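Local coordinates for protein enoyl-CoA hydratase (Geobacillus kaustophilus, PDB 2PPY) that probably catalyses the hydration of enoyl-CoA thioesters in fatty acid beta-oxidation, at residues K8-I22 with E39-I53. Residues are numbered along the deposited sequence; the frame is centred on the assembly and turned at random.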
ATOM      1  N   LYS A   8     -39.356 -11.243   3.625  1.00 85.78           N
ATOM      2  CA  LYS A   8     -39.047 -11.361   5.044  1.00 83.29           C
ATOM      3  C   LYS A   8     -39.756 -10.180   5.697  1.00 77.50           C
ATOM      4  O   LYS A   8     -40.652  -9.596   5.089  1.00 79.30           O
ATOM      5  CB  LYS A   8     -37.537 -11.295   5.291  1.00 87.67           C
ATOM      6  CG  LYS A   8     -36.805 -12.587   4.945  1.00 92.30           C
ATOM      7  CD  LYS A   8     -35.361 -12.567   5.426  1.00 97.09           C
ATOM      8  CE  LYS A   8     -34.700 -13.927   5.242  1.00100.12           C
ATOM      9  NZ  LYS A   8     -33.305 -13.956   5.765  1.00 99.49           N
ATOM     10  N   GLN A   9     -39.374  -9.815   6.916  1.00 70.41           N
ATOM     11  CA  GLN A   9     -40.037  -8.696   7.579  1.00 62.62           C
ATOM     12  C   GLN A   9     -39.350  -7.348   7.397  1.00 56.91           C
ATOM     13  O   GLN A   9     -40.008  -6.309   7.419  1.00 60.87           O
ATOM     14  CB  GLN A   9     -40.213  -8.980   9.074  1.00 60.70           C
ATOM     15  CG  GLN A   9     -38.984  -9.524   9.774  1.00 58.89           C
ATOM     16  CD  GLN A   9     -39.158  -9.560  11.282  1.00 63.62           C
ATOM     17  OE1 GLN A   9     -40.280  -9.639  11.785  1.00 63.16           O
ATOM     18  NE2 GLN A   9     -38.048  -9.512  12.010  1.00 59.60           N
ATOM     19  N   TYR A  10     -38.034  -7.362   7.211  1.00 48.42           N
ATOM     20  CA  TYR A  10     -37.280  -6.124   7.041  1.00 40.37           C
ATOM     21  C   TYR A  10     -37.068  -5.764   5.578  1.00 34.42           C
ATOM     22  O   TYR A  10     -36.905  -4.591   5.234  1.00 31.34           O
ATOM     23  CB  TYR A  10     -35.915  -6.240   7.716  1.00 36.84           C
ATOM     24  CG  TYR A  10     -35.959  -6.350   9.219  1.00 36.08           C
ATOM     25  CD1 TYR A  10     -36.077  -5.215  10.017  1.00 41.41           C
ATOM     26  CD2 TYR A  10     -35.852  -7.587   9.848  1.00 37.66           C
ATOM     27  CE1 TYR A  10     -36.083  -5.309  11.407  1.00 43.24           C
ATOM     28  CE2 TYR A  10     -35.858  -7.691  11.234  1.00 39.32           C
ATOM     29  CZ  TYR A  10     -35.972  -6.551  12.007  1.00 39.20           C
ATOM     30  OH  TYR A  10     -35.965  -6.655  13.379  1.00 46.52           O
ATOM     31  N   LEU A  11     -37.067  -6.770   4.713  1.00 32.50           N
ATOM     32  CA  LEU A  11     -36.839  -6.526   3.300  1.00 30.34           C
ATOM     33  C   LEU A  11     -37.407  -7.636   2.432  1.00 29.63           C
ATOM     34  O   LEU A  11     -37.694  -8.730   2.916  1.00 24.43           O
ATOM     35  CB  LEU A  11     -35.328  -6.375   3.056  1.00 31.93           C
ATOM     36  CG  LEU A  11     -34.467  -7.386   2.277  1.00 36.37           C
ATOM     37  CD1 LEU A  11     -33.004  -7.065   2.564  1.00 37.59           C
ATOM     38  CD2 LEU A  11     -34.740  -8.819   2.684  1.00 34.28           C
ATOM     39  N   THR A  12     -37.555  -7.344   1.143  1.00 29.86           N
ATOM     40  CA  THR A  12     -38.063  -8.307   0.176  1.00 28.02           C
ATOM     41  C   THR A  12     -37.163  -8.320  -1.056  1.00 29.15           C
ATOM     42  O   THR A  12     -36.727  -7.269  -1.531  1.00 30.83           O
ATOM     43  CB  THR A  12     -39.503  -7.956  -0.258  1.00 31.86           C
ATOM     44  OG1 THR A  12     -40.380  -8.062   0.867  1.00 34.48           O
ATOM     45  CG2 THR A  12     -39.982  -8.897  -1.352  1.00 29.26           C
ATOM     46  N   VAL A  13     -36.881  -9.512  -1.568  1.00 28.65           N
ATOM     47  CA  VAL A  13     -36.041  -9.654  -2.750  1.00 25.92           C
ATOM     48  C   VAL A  13     -36.879 -10.133  -3.930  1.00 27.40           C
ATOM     49  O   VAL A  13     -37.594 -11.128  -3.829  1.00 30.35           O
ATOM     50  CB  VAL A  13     -34.893 -10.671  -2.516  1.00 25.41           C
ATOM     51  CG1 VAL A  13     -34.050 -10.803  -3.778  1.00 26.09           C
ATOM     52  CG2 VAL A  13     -34.025 -10.227  -1.353  1.00 26.60           C
ATOM     53  N   PHE A  14     -36.788  -9.411  -5.042  1.00 23.89           N
ATOM     54  CA  PHE A  14     -37.510  -9.754  -6.263  1.00 25.94           C
ATOM     55  C   PHE A  14     -36.476 -10.097  -7.330  1.00 29.73           C
ATOM     56  O   PHE A  14     -35.513  -9.355  -7.522  1.00 31.85           O
ATOM     57  CB  PHE A  14     -38.348  -8.565  -6.749  1.00 32.33           C
ATOM     58  CG  PHE A  14     -39.455  -8.172  -5.814  1.00 36.92           C
ATOM     59  CD1 PHE A  14     -40.568  -8.989  -5.646  1.00 38.10           C
ATOM     60  CD2 PHE A  14     -39.390  -6.977  -5.104  1.00 39.79           C
ATOM     61  CE1 PHE A  14     -41.605  -8.621  -4.784  1.00 39.95           C
ATOM     62  CE2 PHE A  14     -40.419  -6.597  -4.240  1.00 39.70           C
ATOM     63  CZ  PHE A  14     -41.529  -7.424  -4.081  1.00 41.46           C
ATOM     64  N   LYS A  15     -36.668 -11.218  -8.020  1.00 30.16           N
ATOM     65  CA  LYS A  15     -35.737 -11.628  -9.067  1.00 27.03           C
ATOM     66  C   LYS A  15     -36.459 -11.755 -10.394  1.00 32.64           C
ATOM     67  O   LYS A  15     -37.510 -12.391 -10.480  1.00 30.63           O
ATOM     68  CB  LYS A  15     -35.083 -12.967  -8.726  1.00 23.27           C
ATOM     69  CG  LYS A  15     -34.156 -12.937  -7.518  1.00 24.25           C
ATOM     70  CD  LYS A  15     -33.493 -14.290  -7.353  1.00 29.91           C
ATOM     71  CE  LYS A  15     -32.653 -14.369  -6.093  1.00 34.91           C
ATOM     72  NZ  LYS A  15     -32.028 -15.719  -5.966  1.00 31.21           N
ATOM     73  N   GLU A  16     -35.887 -11.158 -11.433  1.00 32.29           N
ATOM     74  CA  GLU A  16     -36.496 -11.210 -12.749  1.00 37.23           C
ATOM     75  C   GLU A  16     -35.518 -10.782 -13.834  1.00 34.63           C
ATOM     76  O   GLU A  16     -34.863  -9.751 -13.722  1.00 36.99           O
ATOM     77  CB  GLU A  16     -37.737 -10.311 -12.767  1.00 43.33           C
ATOM     78  CG  GLU A  16     -38.551 -10.360 -14.047  1.00 55.22           C
ATOM     79  CD  GLU A  16     -39.865  -9.606 -13.918  1.00 65.67           C
ATOM     80  OE1 GLU A  16     -39.834  -8.389 -13.626  1.00 67.58           O
ATOM     81  OE2 GLU A  16     -40.931 -10.231 -14.107  1.00 67.65           O
ATOM     82  N   ASP A  17     -35.419 -11.600 -14.875  1.00 34.56           N
ATOM     83  CA  ASP A  17     -34.548 -11.340 -16.020  1.00 36.38           C
ATOM     84  C   ASP A  17     -33.148 -10.810 -15.710  1.00 35.67           C
ATOM     85  O   ASP A  17     -32.725  -9.789 -16.259  1.00 31.38           O
ATOM     86  CB  ASP A  17     -35.251 -10.390 -16.992  1.00 42.72           C
ATOM     87  CG  ASP A  17     -36.479 -11.015 -17.629  1.00 49.21           C
ATOM     88  OD1 ASP A  17     -36.327 -12.050 -18.315  1.00 50.20           O
ATOM     89  OD2 ASP A  17     -37.592 -10.474 -17.443  1.00 49.72           O
ATOM     90  N   GLY A  18     -32.429 -11.511 -14.840  1.00 34.80           N
ATOM     91  CA  GLY A  18     -31.076 -11.101 -14.504  1.00 34.29           C
ATOM     92  C   GLY A  18     -30.933  -9.921 -13.560  1.00 29.55           C
ATOM     93  O   GLY A  18     -29.825  -9.429 -13.347  1.00 32.59           O
ATOM     94  N   ILE A  19     -32.043  -9.460 -12.994  1.00 26.47           N
ATOM     95  CA  ILE A  19     -32.004  -8.340 -12.061  1.00 24.09           C
ATOM     96  C   ILE A  19     -32.695  -8.712 -10.756  1.00 26.39           C
ATOM     97  O   ILE A  19     -33.734  -9.374 -10.756  1.00 26.34           O
ATOM     98  CB  ILE A  19     -32.709  -7.093 -12.634  1.00 24.78           C
ATOM     99  CG1 ILE A  19     -31.996  -6.623 -13.904  1.00 28.21           C
ATOM    100  CG2 ILE A  19     -32.726  -5.981 -11.595  1.00 18.67           C
ATOM    101  CD1 ILE A  19     -32.700  -5.481 -14.609  1.00 18.38           C
ATOM    102  N   ALA A  20     -32.105  -8.294  -9.644  1.00 21.28           N
ATOM    103  CA  ALA A  20     -32.682  -8.556  -8.335  1.00 19.07           C
ATOM    104  C   ALA A  20     -32.891  -7.213  -7.667  1.00 21.11           C
ATOM    105  O   ALA A  20     -32.027  -6.339  -7.732  1.00 25.92           O
ATOM    106  CB  ALA A  20     -31.746  -9.418  -7.495  1.00 16.17           C
ATOM    107  N   GLU A  21     -34.048  -7.032  -7.047  1.00 21.62           N
ATOM    108  CA  GLU A  21     -34.329  -5.783  -6.365  1.00 21.12           C
ATOM    109  C   GLU A  21     -34.523  -6.087  -4.897  1.00 24.84           C
ATOM    110  O   GLU A  21     -35.345  -6.923  -4.531  1.00 22.34           O
ATOM    111  CB  GLU A  21     -35.594  -5.116  -6.910  1.00 21.29           C
ATOM    112  CG  GLU A  21     -35.619  -4.910  -8.408  1.00 25.27           C
ATOM    113  CD  GLU A  21     -36.717  -3.950  -8.837  1.00 25.61           C
ATOM    114  OE1 GLU A  21     -37.746  -3.870  -8.134  1.00 31.23           O
ATOM    115  OE2 GLU A  21     -36.558  -3.282  -9.881  1.00 26.86           O
ATOM    116  N   ILE A  22     -33.745  -5.417  -4.058  1.00 25.58           N
ATOM    117  CA  ILE A  22     -33.855  -5.606  -2.625  1.00 22.44           C
ATOM    118  C   ILE A  22     -34.634  -4.408  -2.103  1.00 26.23           C
ATOM    119  O   ILE A  22     -34.104  -3.294  -2.032  1.00 21.53           O
ATOM    120  CB  ILE A  22     -32.466  -5.653  -1.955  1.00 18.93           C
ATOM    121  CG1 ILE A  22     -31.604  -6.741  -2.606  1.00 14.55           C
ATOM    122  CG2 ILE A  22     -32.626  -5.927  -0.467  1.00 18.32           C
ATOM    123  CD1 ILE A  22     -30.184  -6.837  -2.047  1.00 18.31           C
ATOM    124  N   GLU A  39     -30.413 -10.116   7.575  1.00 20.92           N
ATOM    125  CA  GLU A  39     -31.241 -10.431   6.415  1.00 19.49           C
ATOM    126  C   GLU A  39     -30.602  -9.892   5.136  1.00 20.25           C
ATOM    127  O   GLU A  39     -30.613 -10.558   4.102  1.00 17.18           O
ATOM    128  CB  GLU A  39     -32.647  -9.840   6.566  1.00 29.49           C
ATOM    129  CG  GLU A  39     -33.422 -10.332   7.785  1.00 40.32           C
ATOM    130  CD  GLU A  39     -34.920 -10.101   7.652  1.00 47.89           C
ATOM    131  OE1 GLU A  39     -35.318  -8.992   7.244  1.00 50.11           O
ATOM    132  OE2 GLU A  39     -35.701 -11.026   7.957  1.00 47.89           O
ATOM    133  N   PHE A  40     -30.047  -8.684   5.208  1.00 18.97           N
ATOM    134  CA  PHE A  40     -29.401  -8.075   4.047  1.00 19.38           C
ATOM    135  C   PHE A  40     -28.205  -8.935   3.630  1.00 18.71           C
ATOM    136  O   PHE A  40     -27.957  -9.142   2.438  1.00 17.93           O
ATOM    137  CB  PHE A  40     -28.932  -6.652   4.375  1.00 20.85           C
ATOM    138  CG  PHE A  40     -28.511  -5.857   3.166  1.00 24.86           C
ATOM    139  CD1 PHE A  40     -29.421  -5.580   2.152  1.00 27.88           C
ATOM    140  CD2 PHE A  40     -27.209  -5.389   3.039  1.00 28.19           C
ATOM    141  CE1 PHE A  40     -29.042  -4.841   1.031  1.00 31.02           C
ATOM    142  CE2 PHE A  40     -26.819  -4.649   1.921  1.00 31.31           C
ATOM    143  CZ  PHE A  40     -27.738  -4.378   0.915  1.00 25.33           C
ATOM    144  N   ASN A  41     -27.473  -9.437   4.622  1.00 15.83           N
ATOM    145  CA  ASN A  41     -26.321 -10.300   4.373  1.00 16.73           C
ATOM    146  C   ASN A  41     -26.765 -11.585   3.678  1.00 18.73           C
ATOM    147  O   ASN A  41     -26.114 -12.058   2.748  1.00 21.20           O
ATOM    148  CB  ASN A  41     -25.635 -10.662   5.691  1.00 17.40           C
ATOM    149  CG  ASN A  41     -24.441 -11.571   5.489  1.00 21.00           C
ATOM    150  OD1 ASN A  41     -23.430 -11.169   4.917  1.00 18.87           O
ATOM    151  ND2 ASN A  41     -24.558 -12.808   5.946  1.00 20.96           N
ATOM    152  N   ALA A  42     -27.876 -12.154   4.142  1.00 20.85           N
ATOM    153  CA  ALA A  42     -28.410 -13.384   3.556  1.00 20.91           C
ATOM    154  C   ALA A  42     -28.816 -13.163   2.102  1.00 17.46           C
ATOM    155  O   ALA A  42     -28.612 -14.032   1.254  1.00 21.35           O
ATOM    156  CB  ALA A  42     -29.606 -13.875   4.362  1.00 13.70           C
ATOM    157  N   ALA A  43     -29.393 -11.997   1.820  1.00 15.73           N
ATOM    158  CA  ALA A  43     -29.820 -11.666   0.464  1.00 16.65           C
ATOM    159  C   ALA A  43     -28.603 -11.613  -0.452  1.00 20.43           C
ATOM    160  O   ALA A  43     -28.632 -12.101  -1.584  1.00 22.39           O
ATOM    161  CB  ALA A  43     -30.539 -10.326   0.458  1.00 21.12           C
ATOM    162  N   ILE A  44     -27.528 -11.015   0.050  1.00 20.76           N
ATOM    163  CA  ILE A  44     -26.293 -10.915  -0.716  1.00 18.98           C
ATOM    164  C   ILE A  44     -25.762 -12.313  -1.029  1.00 19.82           C
ATOM    165  O   ILE A  44     -25.457 -12.620  -2.186  1.00 22.01           O
ATOM    166  CB  ILE A  44     -25.223 -10.111   0.057  1.00 17.33           C
ATOM    167  CG1 ILE A  44     -25.707  -8.667   0.238  1.00 18.88           C
ATOM    168  CG2 ILE A  44     -23.908 -10.137  -0.695  1.00 15.76           C
ATOM    169  CD1 ILE A  44     -24.765  -7.783   1.019  1.00 18.06           C
ATOM    170  N   ASP A  45     -25.661 -13.163  -0.007  1.00 14.96           N
ATOM    171  CA  ASP A  45     -25.173 -14.526  -0.214  1.00 21.87           C
ATOM    172  C   ASP A  45     -26.065 -15.273  -1.200  1.00 23.14           C
ATOM    173  O   ASP A  45     -25.576 -15.935  -2.117  1.00 29.03           O
ATOM    174  CB  ASP A  45     -25.115 -15.303   1.107  1.00 20.79           C
ATOM    175  CG  ASP A  45     -23.976 -14.860   1.998  1.00 23.22           C
ATOM    176  OD1 ASP A  45     -22.966 -14.355   1.467  1.00 24.73           O
ATOM    177  OD2 ASP A  45     -24.079 -15.030   3.231  1.00 21.57           O
ATOM    178  N   ASP A  46     -27.375 -15.160  -1.010  1.00 20.36           N
ATOM    179  CA  ASP A  46     -28.325 -15.818  -1.900  1.00 23.89           C
ATOM    180  C   ASP A  46     -28.107 -15.387  -3.343  1.00 23.19           C
ATOM    181  O   ASP A  46     -27.984 -16.220  -4.238  1.00 24.74           O
ATOM    182  CB  ASP A  46     -29.759 -15.478  -1.510  1.00 25.86           C
ATOM    183  CG  ASP A  46     -30.768 -16.038  -2.495  1.00 32.26           C
ATOM    184  OD1 ASP A  46     -30.948 -17.273  -2.517  1.00 38.96           O
ATOM    185  OD2 ASP A  46     -31.369 -15.249  -3.256  1.00 30.12           O
ATOM    186  N   ILE A  47     -28.070 -14.076  -3.559  1.00 25.15           N
ATOM    187  CA  ILE A  47     -27.882 -13.526  -4.892  1.00 17.82           C
ATOM    188  C   ILE A  47     -26.560 -13.951  -5.521  1.00 21.69           C
ATOM    189  O   ILE A  47     -26.498 -14.199  -6.727  1.00 16.18           O
ATOM    190  CB  ILE A  47     -27.994 -11.986  -4.867  1.00 22.73           C
ATOM    191  CG1 ILE A  47     -29.418 -11.590  -4.451  1.00 23.52           C
ATOM    192  CG2 ILE A  47     -27.663 -11.411  -6.237  1.00 22.47           C
ATOM    193  CD1 ILE A  47     -29.625 -10.113  -4.219  1.00 21.29           C
ATOM    194  N   ARG A  48     -25.509 -14.042  -4.704  1.00 22.36           N
ATOM    195  CA  ARG A  48     -24.193 -14.455  -5.191  1.00 18.75           C
ATOM    196  C   ARG A  48     -24.253 -15.856  -5.786  1.00 19.57           C
ATOM    197  O   ARG A  48     -23.700 -16.115  -6.850  1.00 23.58           O
ATOM    198  CB  ARG A  48     -23.168 -14.476  -4.051  1.00 16.47           C
ATOM    199  CG  ARG A  48     -22.506 -13.161  -3.701  1.00 19.92           C
ATOM    200  CD  ARG A  48     -21.599 -13.391  -2.498  1.00 24.20           C
ATOM    201  NE  ARG A  48     -20.714 -12.270  -2.195  1.00 18.69           N
ATOM    202  CZ  ARG A  48     -19.744 -12.328  -1.290  1.00 21.24           C
ATOM    203  NH1 ARG A  48     -19.544 -13.448  -0.607  1.00 19.52           N
ATOM    204  NH2 ARG A  48     -18.968 -11.277  -1.069  1.00 23.03           N
ATOM    205  N   PHE A  49     -24.917 -16.765  -5.078  1.00 18.47           N
ATOM    206  CA  PHE A  49     -25.023 -18.145  -5.526  1.00 24.90           C
ATOM    207  C   PHE A  49     -26.076 -18.347  -6.607  1.00 29.04           C
ATOM    208  O   PHE A  49     -26.376 -19.480  -6.980  1.00 34.39           O
ATOM    209  CB  PHE A  49     -25.304 -19.057  -4.326  1.00 24.69           C
ATOM    210  CG  PHE A  49     -24.075 -19.407  -3.533  1.00 22.99           C
ATOM    211  CD1 PHE A  49     -23.351 -20.564  -3.819  1.00 28.70           C
ATOM    212  CD2 PHE A  49     -23.630 -18.577  -2.510  1.00 28.43           C
ATOM    213  CE1 PHE A  49     -22.206 -20.890  -3.097  1.00 24.69           C
ATOM    214  CE2 PHE A  49     -22.484 -18.894  -1.781  1.00 26.39           C
ATOM    215  CZ  PHE A  49     -21.772 -20.054  -2.076  1.00 28.71           C
ATOM    216  N   ASP A  50     -26.633 -17.249  -7.110  1.00 28.38           N
ATOM    217  CA  ASP A  50     -27.640 -17.314  -8.165  1.00 27.61           C
ATOM    218  C   ASP A  50     -27.026 -16.760  -9.449  1.00 27.59           C
ATOM    219  O   ASP A  50     -27.052 -15.556  -9.684  1.00 31.49           O
ATOM    220  CB  ASP A  50     -28.865 -16.484  -7.784  1.00 26.55           C
ATOM    221  CG  ASP A  50     -30.025 -16.680  -8.745  1.00 24.01           C
ATOM    222  OD1 ASP A  50     -29.785 -17.117  -9.889  1.00 25.15           O
ATOM    223  OD2 ASP A  50     -31.175 -16.383  -8.360  1.00 28.26           O
ATOM    224  N   PRO A  51     -26.482 -17.644 -10.303  1.00 29.65           N
ATOM    225  CA  PRO A  51     -25.834 -17.328 -11.581  1.00 31.75           C
ATOM    226  C   PRO A  51     -26.623 -16.432 -12.532  1.00 33.65           C
ATOM    227  O   PRO A  51     -26.040 -15.717 -13.347  1.00 34.23           O
ATOM    228  CB  PRO A  51     -25.589 -18.706 -12.194  1.00 31.76           C
ATOM    229  CG  PRO A  51     -25.462 -19.590 -11.010  1.00 40.16           C
ATOM    230  CD  PRO A  51     -26.576 -19.102 -10.129  1.00 35.53           C
ATOM    231  N   ASP A  52     -27.945 -16.473 -12.431  1.00 33.68           N
ATOM    232  CA  ASP A  52     -28.786 -15.685 -13.321  1.00 32.71           C
ATOM    233  C   ASP A  52     -28.853 -14.200 -12.999  1.00 27.11           C
ATOM    234  O   ASP A  52     -29.202 -13.400 -13.866  1.00 27.57           O
ATOM    235  CB  ASP A  52     -30.203 -16.266 -13.350  1.00 37.64           C
ATOM    236  CG  ASP A  52     -30.236 -17.695 -13.864  1.00 45.51           C
ATOM    237  OD1 ASP A  52     -29.718 -17.944 -14.976  1.00 43.84           O
ATOM    238  OD2 ASP A  52     -30.784 -18.566 -13.156  1.00 50.71           O
ATOM    239  N   ILE A  53     -28.526 -13.826 -11.767  1.00 23.86           N
ATOM    240  CA  ILE A  53     -28.580 -12.417 -11.383  1.00 20.78           C
ATOM    241  C   ILE A  53     -27.275 -11.709 -11.721  1.00 22.57           C
ATOM    242  O   ILE A  53     -26.206 -12.096 -11.254  1.00 21.33           O
ATOM    243  CB  ILE A  53     -28.859 -12.247  -9.876  1.00 19.33           C
ATOM    244  CG1 ILE A  53     -30.079 -13.078  -9.467  1.00 19.95           C
ATOM    245  CG2 ILE A  53     -29.117 -10.768  -9.567  1.00 16.05           C
ATOM    246  CD1 ILE A  53     -31.367 -12.674 -10.169  1.00 24.94           C
TER
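K15, on strand 11-16, places its ammonium group between the carboxylates of D46 and D50. NZ lies 2.6 Å from D50 OD2, which offers its anti lone pair, and 2.8 Å from D46 OD2, met on the syn side but 30° out of the carboxylate plane. The lysine chain is fully extended, and with CG anti to the carbonyl carbon (chi1 -67°) it reaches from sheet to helix end while its CG lies against I53 CD1. The other oxygen of D50, OD1, accepts the backbone N of D52 in an Asx turn, which would help fix the carboxylate's rotation just past the helix. At the far end, the Y10 backbone N gives a bent bond to E39 OE1, whose position is less certain.

Between these ends the filling is apolar. V13 CG2 sits 3.9 Å from A43 CB, I22 CD1 enters between F40 CE1 and I47 CD1, and L11 CD1 meets the F40 ring at its edge. A20 CB closes on I53 CG2 at 3.6 Å. Helix segment 39-48, part of the crossover helix between strands 19-24 and 55-60, runs within 12° of strand 11-16 and nearly antiparallel to strand 19-22.

A methionine replacing K15 would probably leave D46 and D50 without their shared cation, facing each other as like charges. The lysine's double pairing probably offsets the cost of placing two acids together beside the apolar interface.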